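PDB 5L6G: xylooligosaccharide oxidase, which oxidises the C1 hydroxyl of xylooligosaccharides and related sugars to lactones, using a bicovalently bound FAD and reducing molecular oxygen to hydrogen peroxide. Local coordinates for residues W243-Q257 and A351-I365. Numbering follows the deposited sequence.
With NAG (2-acetamido-2-deoxy-beta-D-glucopyranose), chain F.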
loop_
_atom_site.group_PDB
_atom_site.type_symbol
_atom_site.label_atom_id
_atom_site.label_comp_id
_atom_site.label_asym_id
_atom_site.label_seq_id
_atom_site.Cartn_x
_atom_site.Cartn_y
_atom_site.Cartn_z
ATOM N N TRP A 243 -7.893 -26.295 -1.744
ATOM C CA TRP A 243 -6.459 -26.260 -1.970
ATOM C C TRP A 243 -5.712 -26.925 -0.809
ATOM O O TRP A 243 -4.956 -26.301 -0.079
ATOM C CB TRP A 243 -6.016 -24.824 -2.226
ATOM C CG TRP A 243 -6.391 -24.306 -3.602
ATOM C CD1 TRP A 243 -7.317 -24.828 -4.473
ATOM C CD2 TRP A 243 -5.871 -23.138 -4.232
ATOM N NE1 TRP A 243 -7.368 -24.081 -5.608
ATOM C CE2 TRP A 243 -6.501 -23.026 -5.486
ATOM C CE3 TRP A 243 -4.911 -22.186 -3.863
ATOM C CZ2 TRP A 243 -6.218 -21.990 -6.375
ATOM C CZ3 TRP A 243 -4.622 -21.153 -4.752
ATOM C CH2 TRP A 243 -5.276 -21.073 -5.997
ATOM N N THR A 244 -5.944 -28.220 -0.679
ATOM C CA THR A 244 -5.481 -29.004 0.464
ATOM C C THR A 244 -4.388 -29.985 0.074
ATOM O O THR A 244 -3.885 -30.701 0.920
ATOM C CB THR A 244 -6.633 -29.827 1.047
ATOM O OG1 THR A 244 -7.336 -30.460 -0.032
ATOM C CG2 THR A 244 -7.583 -28.924 1.829
ATOM N N ASN A 245 -4.052 -30.056 -1.209
ATOM C CA ASN A 245 -2.824 -30.718 -1.613
ATOM C C ASN A 245 -2.212 -29.996 -2.804
ATOM O O ASN A 245 -2.849 -29.126 -3.412
ATOM C CB ASN A 245 -3.039 -32.199 -1.895
ATOM C CG ASN A 245 -4.048 -32.451 -2.982
ATOM O OD1 ASN A 245 -4.275 -31.613 -3.843
ATOM N ND2 ASN A 245 -4.659 -33.652 -2.949
ATOM N N SER A 246 -0.966 -30.334 -3.109
ATOM C CA SER A 246 -0.217 -29.592 -4.114
ATOM C C SER A 246 -0.887 -29.668 -5.487
ATOM O O SER A 246 -0.923 -28.670 -6.197
ATOM C CB SER A 246 1.240 -30.071 -4.194
ATOM O OG SER A 246 1.285 -31.412 -4.606
ATOM N N SER A 247 -1.403 -30.829 -5.872
ATOM C CA SER A 247 -1.983 -30.955 -7.207
ATOM C C SER A 247 -3.225 -30.061 -7.353
ATOM O O SER A 247 -3.423 -29.451 -8.405
ATOM C CB SER A 247 -2.284 -32.416 -7.588
ATOM O OG SER A 247 -3.232 -32.987 -6.721
ATOM N N ASN A 248 -4.039 -29.958 -6.300
ATOM C CA ASN A 248 -5.210 -29.096 -6.336
ATOM C C ASN A 248 -4.836 -27.644 -6.467
ATOM O O ASN A 248 -5.521 -26.901 -7.159
ATOM C CB ASN A 248 -6.074 -29.260 -5.095
ATOM C CG ASN A 248 -6.920 -30.519 -5.142
ATOM O OD1 ASN A 248 -6.783 -31.338 -6.050
ATOM N ND2 ASN A 248 -7.829 -30.654 -4.192
ATOM N N VAL A 249 -3.752 -27.234 -5.807
ATOM C CA VAL A 249 -3.322 -25.842 -5.891
ATOM C C VAL A 249 -2.866 -25.553 -7.308
ATOM O O VAL A 249 -3.202 -24.519 -7.898
ATOM C CB VAL A 249 -2.151 -25.534 -4.916
ATOM C CG1 VAL A 249 -1.559 -24.167 -5.191
ATOM C CG2 VAL A 249 -2.617 -25.637 -3.460
ATOM N N VAL A 250 -2.059 -26.453 -7.847
ATOM C CA VAL A 250 -1.468 -26.223 -9.154
ATOM C C VAL A 250 -2.568 -26.120 -10.198
ATOM O O VAL A 250 -2.587 -25.211 -11.001
ATOM C CB VAL A 250 -0.518 -27.372 -9.525
ATOM C CG1 VAL A 250 -0.161 -27.337 -11.005
ATOM C CG2 VAL A 250 0.724 -27.318 -8.646
ATOM N N LYS A 251 -3.468 -27.077 -10.197
ATOM C CA LYS A 251 -4.516 -27.126 -11.214
ATOM C C LYS A 251 -5.482 -25.955 -11.056
ATOM O O LYS A 251 -5.956 -25.375 -12.055
ATOM C CB LYS A 251 -5.268 -28.449 -11.122
ATOM C CG LYS A 251 -4.456 -29.651 -11.582
ATOM C CD LYS A 251 -5.120 -30.969 -11.204
ATOM C CE LYS A 251 -6.463 -31.133 -11.901
ATOM N NZ LYS A 251 -7.362 -32.085 -11.178
ATOM N N GLY A 252 -5.750 -25.597 -9.802
ATOM C CA GLY A 252 -6.678 -24.506 -9.492
ATOM C C GLY A 252 -6.129 -23.163 -9.893
ATOM O O GLY A 252 -6.779 -22.365 -10.561
ATOM N N TRP A 253 -4.892 -22.916 -9.491
ATOM C CA TRP A 253 -4.231 -21.679 -9.805
ATOM C C TRP A 253 -3.954 -21.602 -11.288
ATOM O O TRP A 253 -4.089 -20.535 -11.876
ATOM C CB TRP A 253 -2.929 -21.600 -9.003
ATOM C CG TRP A 253 -2.268 -20.283 -8.897
ATOM C CD1 TRP A 253 -2.307 -19.235 -9.771
ATOM C CD2 TRP A 253 -1.378 -19.900 -7.854
ATOM N NE1 TRP A 253 -1.513 -18.212 -9.315
ATOM C CE2 TRP A 253 -0.916 -18.610 -8.147
ATOM C CE3 TRP A 253 -0.921 -20.542 -6.696
ATOM C CZ2 TRP A 253 -0.027 -17.929 -7.314
ATOM C CZ3 TRP A 253 -0.033 -19.882 -5.877
ATOM C CH2 TRP A 253 0.394 -18.578 -6.179
ATOM N N GLY A 254 -3.576 -22.727 -11.897
ATOM C CA GLY A 254 -3.278 -22.752 -13.328
ATOM C C GLY A 254 -4.508 -22.315 -14.108
ATOM O O GLY A 254 -4.408 -21.519 -15.057
ATOM N N ALA A 255 -5.673 -22.832 -13.707
ATOM C CA ALA A 255 -6.921 -22.444 -14.338
ATOM C C ALA A 255 -7.216 -20.970 -14.100
ATOM O O ALA A 255 -7.640 -20.275 -15.015
ATOM C CB ALA A 255 -8.072 -23.274 -13.820
ATOM N N LEU A 256 -7.027 -20.529 -12.857
ATOM C CA LEU A 256 -7.372 -19.177 -12.477
ATOM C C LEU A 256 -6.546 -18.147 -13.251
ATOM O O LEU A 256 -7.081 -17.141 -13.730
ATOM C CB LEU A 256 -7.181 -18.990 -10.977
ATOM C CG LEU A 256 -7.594 -17.658 -10.346
ATOM C CD1 LEU A 256 -9.105 -17.458 -10.418
ATOM C CD2 LEU A 256 -7.113 -17.649 -8.915
ATOM N N GLN A 257 -5.235 -18.370 -13.355
ATOM C CA GLN A 257 -4.401 -17.424 -14.088
ATOM C C GLN A 257 -4.721 -17.388 -15.570
ATOM O O GLN A 257 -4.694 -16.316 -16.177
ATOM C CB GLN A 257 -2.911 -17.685 -13.867
ATOM C CG GLN A 257 -2.336 -18.920 -14.499
ATOM C CD GLN A 257 -0.896 -19.127 -14.090
ATOM O OE1 GLN A 257 -0.354 -18.374 -13.257
ATOM N NE2 GLN A 257 -0.256 -20.149 -14.677
ATOM N N ALA A 351 1.907 -14.491 -14.971
ATOM C CA ALA A 351 1.455 -15.872 -14.827
ATOM C C ALA A 351 2.671 -16.736 -14.453
ATOM O O ALA A 351 3.804 -16.417 -14.781
ATOM C CB ALA A 351 0.800 -16.373 -16.096
ATOM N N LEU A 352 2.422 -17.815 -13.737
ATOM C CA LEU A 352 3.482 -18.681 -13.249
ATOM C C LEU A 352 3.573 -19.937 -14.111
ATOM O O LEU A 352 2.559 -20.555 -14.407
ATOM C CB LEU A 352 3.170 -19.073 -11.807
ATOM C CG LEU A 352 3.057 -17.892 -10.839
ATOM C CD1 LEU A 352 2.786 -18.365 -9.426
ATOM C CD2 LEU A 352 4.301 -17.050 -10.895
ATOM N N PRO A 353 4.785 -20.313 -14.526
ATOM C CA PRO A 353 4.925 -21.575 -15.194
ATOM C C PRO A 353 4.559 -22.727 -14.238
ATOM O O PRO A 353 4.704 -22.582 -13.024
ATOM C CB PRO A 353 6.391 -21.594 -15.629
ATOM C CG PRO A 353 7.083 -20.579 -14.846
ATOM C CD PRO A 353 6.068 -19.614 -14.329
ATOM N N PRO A 354 4.030 -23.829 -14.770
ATOM C CA PRO A 354 3.593 -24.928 -13.908
ATOM C C PRO A 354 4.675 -25.469 -12.957
ATOM O O PRO A 354 4.349 -25.852 -11.854
ATOM C CB PRO A 354 3.144 -25.981 -14.909
ATOM C CG PRO A 354 2.590 -25.168 -16.030
ATOM C CD PRO A 354 3.526 -23.996 -16.154
ATOM N N ASP A 355 5.932 -25.471 -13.393
ATOM C CA ASP A 355 7.072 -25.850 -12.541
ATOM C C ASP A 355 7.150 -24.973 -11.281
ATOM O O ASP A 355 7.392 -25.481 -10.181
ATOM C CB ASP A 355 8.401 -25.796 -13.330
ATOM C CG ASP A 355 8.512 -24.554 -14.261
ATOM O OD1 ASP A 355 7.754 -24.494 -15.265
ATOM O OD2 ASP A 355 9.349 -23.660 -14.005
ATOM N N VAL A 356 6.904 -23.670 -11.451
ATOM C CA VAL A 356 6.835 -22.745 -10.332
ATOM C C VAL A 356 5.551 -22.962 -9.534
ATOM O O VAL A 356 5.583 -22.963 -8.309
ATOM C CB VAL A 356 6.935 -21.277 -10.794
ATOM C CG1 VAL A 356 6.668 -20.309 -9.650
ATOM C CG2 VAL A 356 8.298 -21.019 -11.409
ATOM N N LEU A 357 4.411 -23.127 -10.199
ATOM C CA LEU A 357 3.204 -23.475 -9.458
ATOM C C LEU A 357 3.479 -24.676 -8.523
ATOM O O LEU A 357 3.097 -24.667 -7.349
ATOM C CB LEU A 357 2.055 -23.797 -10.408
ATOM C CG LEU A 357 1.469 -22.597 -11.141
ATOM C CD1 LEU A 357 0.404 -23.003 -12.134
ATOM C CD2 LEU A 357 0.891 -21.620 -10.138
ATOM N N GLU A 358 4.153 -25.694 -9.035
ATOM C CA GLU A 358 4.407 -26.892 -8.241
ATOM C C GLU A 358 5.281 -26.601 -7.028
ATOM O O GLU A 358 4.991 -27.064 -5.924
ATOM C CB GLU A 358 5.050 -27.978 -9.098
ATOM C CG GLU A 358 4.107 -28.547 -10.151
ATOM C CD GLU A 358 3.172 -29.640 -9.636
ATOM O OE1 GLU A 358 3.192 -29.967 -8.414
ATOM O OE2 GLU A 358 2.378 -30.140 -10.484
ATOM N N ARG A 359 6.343 -25.828 -7.226
ATOM C CA ARG A 359 7.225 -25.511 -6.108
ATOM C C ARG A 359 6.515 -24.647 -5.052
ATOM O O ARG A 359 6.651 -24.866 -3.858
ATOM C CB ARG A 359 8.510 -24.868 -6.618
ATOM C CG ARG A 359 9.286 -25.817 -7.537
ATOM C CD ARG A 359 10.584 -25.218 -8.062
ATOM N NE ARG A 359 10.409 -23.831 -8.513
ATOM C CZ ARG A 359 11.138 -22.775 -8.127
ATOM N NH1 ARG A 359 12.168 -22.893 -7.276
ATOM N NH2 ARG A 359 10.860 -21.580 -8.625
ATOM N N VAL A 360 5.757 -23.661 -5.507
ATOM C CA VAL A 360 4.977 -22.785 -4.625
ATOM C C VAL A 360 3.921 -23.577 -3.871
ATOM O O VAL A 360 3.714 -23.372 -2.665
ATOM C CB VAL A 360 4.329 -21.643 -5.458
ATOM C CG1 VAL A 360 3.259 -20.882 -4.670
ATOM C CG2 VAL A 360 5.414 -20.703 -5.975
ATOM N N ALA A 361 3.252 -24.489 -4.578
ATOM C CA ALA A 361 2.230 -25.341 -3.968
ATOM C C ALA A 361 2.824 -26.296 -2.945
ATOM O O ALA A 361 2.260 -26.492 -1.873
ATOM C CB ALA A 361 1.490 -26.127 -5.038
ATOM N N GLU A 362 3.959 -26.904 -3.290
ATOM C CA GLU A 362 4.615 -27.833 -2.383
ATOM C C GLU A 362 5.041 -27.078 -1.137
ATOM O O GLU A 362 4.889 -27.553 -0.035
ATOM C CB GLU A 362 5.814 -28.534 -3.046
ATOM C CG GLU A 362 5.370 -29.552 -4.090
ATOM C CD GLU A 362 6.508 -30.347 -4.717
ATOM O OE1 GLU A 362 7.590 -30.470 -4.079
ATOM O OE2 GLU A 362 6.300 -30.869 -5.836
ATOM N N TYR A 363 5.535 -25.870 -1.322
ATOM C CA TYR A 363 5.919 -25.065 -0.171
ATOM C C TYR A 363 4.697 -24.775 0.717
ATOM O O TYR A 363 4.776 -24.808 1.939
ATOM C CB TYR A 363 6.551 -23.765 -0.628
ATOM C CG TYR A 363 7.384 -23.149 0.459
ATOM C CD1 TYR A 363 8.719 -23.484 0.596
ATOM C CD2 TYR A 363 6.826 -22.253 1.370
ATOM C CE1 TYR A 363 9.499 -22.929 1.601
ATOM C CE2 TYR A 363 7.593 -21.690 2.380
ATOM C CZ TYR A 363 8.936 -22.035 2.495
ATOM O OH TYR A 363 9.721 -21.461 3.479
ATOM N N TRP A 364 3.578 -24.468 0.063
ATOM C CA TRP A 364 2.333 -24.129 0.746
ATOM C C TRP A 364 1.903 -25.287 1.618
ATOM O O TRP A 364 1.686 -25.132 2.820
ATOM C CB TRP A 364 1.255 -23.829 -0.298
ATOM C CG TRP A 364 -0.029 -23.210 0.187
ATOM C CD1 TRP A 364 -0.729 -23.486 1.335
ATOM C CD2 TRP A 364 -0.811 -22.271 -0.535
ATOM N NE1 TRP A 364 -1.881 -22.730 1.382
ATOM C CE2 TRP A 364 -1.960 -21.986 0.241
ATOM C CE3 TRP A 364 -0.644 -21.618 -1.763
ATOM C CZ2 TRP A 364 -2.932 -21.070 -0.171
ATOM C CZ3 TRP A 364 -1.609 -20.710 -2.172
ATOM C CH2 TRP A 364 -2.746 -20.452 -1.376
ATOM N N ILE A 365 1.838 -26.465 1.008
ATOM C CA ILE A 365 1.265 -27.628 1.654
ATOM C C ILE A 365 2.217 -28.227 2.675
ATOM O O ILE A 365 1.808 -28.559 3.765
ATOM C CB ILE A 365 0.811 -28.659 0.621
ATOM C CG1 ILE A 365 -0.253 -28.047 -0.285
ATOM C CG2 ILE A 365 0.295 -29.914 1.320
ATOM C CD1 ILE A 365 -1.473 -27.512 0.441
HETATM C C1 NAG F . -5.645 -34.088 -3.916
HETATM C C2 NAG F . -5.361 -35.509 -4.428
HETATM C C3 NAG F . -6.445 -35.984 -5.376
HETATM C C4 NAG F . -7.808 -35.807 -4.734
HETATM C C5 NAG F . -7.971 -34.346 -4.304
HETATM C C6 NAG F . -9.289 -34.121 -3.591
HETATM C C7 NAG F . -3.001 -36.117 -4.638
HETATM C C8 NAG F . -1.812 -36.181 -5.549
HETATM N N2 NAG F . -4.121 -35.623 -5.168
HETATM O O3 NAG F . -6.179 -37.331 -5.698
HETATM O O4 NAG F . -8.784 -36.146 -5.685
HETATM O O5 NAG F . -6.951 -34.007 -3.386
HETATM O O6 NAG F . -9.503 -32.738 -3.449
HETATM O O7 NAG F . -2.904 -36.504 -3.472
#
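Gln257 grips the backbone of Leu352 with both ends of its amide: OE1 accepts a hydrogen bond from Leu352 N at 2.9 Å, nearly straight (175°), and NE2 donates one to Leu352 O, also at 2.9 Å. The second bond lies on a lone pair in the carbonyl plane, whereas Leu352 N approaches OE1 from out of the carbonyl plane. CG of Gln257 sits between its backbone N and carbonyl carbon (chi1 71°) and the chain then runs extended, which carries the amide across to the extended link leading into helix 354-365. With an alanine here, Leu352 N and O would probably lose both partners, and the segment before the helix would be held less firmly.

Leu357 is the knob, seated among Val250, Trp253, Gly254 and Gln257. Its CD2 lies over the five-membered ring of Trp253, 3.7 Å from the centroid, a CH-pi contact, while CD1 rests on Gly254 CA. Leu352 CD1 meets Trp253 CZ2 at 3.5 Å. Farther along, Ala361 CB meets Val249 CG1 at 3.6 Å, its small side chain suiting the close helix approach there. Trp243 turns the edge of its six-membered ring to the face of that of Trp364, planes at 76°. Glu358 bends at chi2, laying its carboxylate against Val250 CG2.

The two helices, whose segment axes come within 8.5 Å in an inclined antiparallel sense, pack on the eight-stranded antiparallel sheet, where Trp253 touches Ile379 and Tyr411. Asn245, the N-cap of helix 246-261, accepts from Asn248 N through OD1, while ND2 carries the N-linked glycan. Apolar cohesion thus dominates between the helices, with directional polar bonds concentrated at Gln257.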